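Local coordinates for protein glycerophosphoryl diester phosphodiesterase (Agrobacterium tumefaciens str. C58, PDB 3KS6) that belongs to the glycerophosphoryl diester phosphodiesterase family, has a TIM-barrel fold and carries a bound magnesium ion, at residues S161-V164 and L165-G169. Sequence-based numbering, arbitrary orientation.
Sequences SPSV and LQQLG
Leu165, Gln166, Gln167 and Leu168 each send a backbone N-H to the carbonyl oxygen four residues back, on Ser161, Pro162, Ser163 and Val164, which builds the first turns of helix 162-179. The first of these bonds, Leu165 N to Ser161 O at 2.9 Å, is nearly straight, with an N-H...O angle of 166°. By Leu168 N to Val164 O, 2.8 Å long, the angle has narrowed to 142°. Ser161 is the N-cap: its OG, turned back over the start of the helix, accepts from Val164 N at 3.2 Å and so occupies an amide that has no earlier helical carbonyl to bond to. Pro162 follows in the first turn, where its lack of an N-H costs no helical bond. This is the start of the helix in the beta-alpha-beta crossover between strands 156-160 and 184-188, two parallel neighbours of the TIM barrel; the Ser161 side chain lies about 12 Å from the magnesium ion. On the surface of the helix Val164 and Leu168, one turn apart, lie side by side, pointing the same way, CG1 of Val164 meeting CD2 of Leu168 at 3.9 Å; CG1 reaches that way because it stands anti to the Val164 backbone N (chi1 170°). Leu168 also packs on Val173 and Thr176 further along the helix. The chain of Gln167, extended beyond CG, runs back alongside the Ser163 carbonyl, its CG 3.2 Å from Ser163 O, and brings its amide end near Ser163 CB. The end of the buried Leu165 side chain leads away from 161-164 and touches Thr191, which Pro162 also contacts.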
loop_
_atom_site.group_PDB
_atom_site.type_symbol
_atom_site.label_atom_id
_atom_site.label_comp_id
_atom_site.label_asym_id
_atom_site.label_seq_id
_atom_site.Cartn_x
_atom_site.Cartn_y
_atom_site.Cartn_z
ATOM N N SER A 161 -4.806 11.895 2.721
ATOM C CA SER A 161 -3.588 12.592 3.109
ATOM C C SER A 161 -3.838 13.584 4.247
ATOM O O SER A 161 -4.968 14.066 4.415
ATOM C CB SER A 161 -3.019 13.361 1.928
ATOM O OG SER A 161 -3.945 14.366 1.540
ATOM N N PRO A 162 -2.795 13.903 5.030
ATOM C CA PRO A 162 -2.948 14.953 6.060
ATOM C C PRO A 162 -3.611 16.249 5.533
ATOM O O PRO A 162 -4.471 16.812 6.228
ATOM C CB PRO A 162 -1.506 15.151 6.579
ATOM C CG PRO A 162 -0.918 13.721 6.437
ATOM C CD PRO A 162 -1.459 13.280 5.068
ATOM N N SER A 163 -3.230 16.685 4.327
ATOM C CA SER A 163 -3.784 17.910 3.694
ATOM C C SER A 163 -5.268 17.823 3.428
ATOM O O SER A 163 -6.032 18.732 3.762
ATOM C CB SER A 163 -3.075 18.172 2.366
ATOM O OG SER A 163 -1.772 18.575 2.633
ATOM N N VAL A 164 -5.690 16.727 2.814
ATOM C CA VAL A 164 -7.103 16.487 2.566
ATOM C C VAL A 164 -7.885 16.420 3.897
ATOM O O VAL A 164 -8.926 17.057 4.043
ATOM C CB VAL A 164 -7.314 15.218 1.654
ATOM C CG1 VAL A 164 -8.790 14.796 1.576
ATOM C CG2 VAL A 164 -6.745 15.496 0.232
ATOM N N LEU A 165 -7.345 15.697 4.886
ATOM C CA LEU A 165 -8.042 15.522 6.158
ATOM C C LEU A 165 -8.214 16.864 6.864
ATOM O O LEU A 165 -9.269 17.147 7.413
ATOM C CB LEU A 165 -7.270 14.558 7.077
ATOM C CG LEU A 165 -7.866 14.257 8.480
ATOM C CD1 LEU A 165 -9.312 13.715 8.396
ATOM C CD2 LEU A 165 -6.980 13.248 9.223
ATOM N N GLN A 166 -7.153 17.671 6.845
ATOM C CA GLN A 166 -7.140 18.974 7.502
ATOM C C GLN A 166 -8.038 19.980 6.813
ATOM O O GLN A 166 -8.716 20.776 7.475
ATOM C CB GLN A 166 -5.709 19.530 7.543
ATOM C CG GLN A 166 -5.609 20.992 8.054
ATOM C CD GLN A 166 -4.261 21.333 8.669
ATOM O OE1 GLN A 166 -3.690 22.385 8.374
ATOM N NE2 GLN A 166 -3.744 20.452 9.522
ATOM N N GLN A 167 -8.049 19.941 5.484
ATOM C CA GLN A 167 -8.788 20.935 4.710
ATOM C C GLN A 167 -10.249 20.588 4.501
ATOM O O GLN A 167 -11.127 21.394 4.782
ATOM C CB GLN A 167 -8.007 21.201 3.449
ATOM C CG GLN A 167 -6.670 21.821 3.747
ATOM C CD GLN A 167 -5.835 21.927 2.542
ATOM O OE1 GLN A 167 -6.339 21.991 1.408
ATOM N NE2 GLN A 167 -4.510 21.903 2.748
ATOM N N LEU A 168 -10.549 19.388 4.027
ATOM C CA LEU A 168 -11.944 18.958 4.025
ATOM C C LEU A 168 -12.522 18.863 5.419
ATOM O O LEU A 168 -13.717 19.139 5.615
ATOM C CB LEU A 168 -12.136 17.594 3.382
ATOM C CG LEU A 168 -12.434 17.542 1.891
ATOM C CD1 LEU A 168 -11.398 18.271 1.086
ATOM C CD2 LEU A 168 -12.520 16.073 1.482
ATOM N N GLY A 169 -11.682 18.473 6.375
ATOM C CA GLY A 169 -12.146 18.167 7.737
ATOM C C GLY A 169 -12.758 16.759 7.774
ATOM O O GLY A 169 -13.168 16.248 6.739
#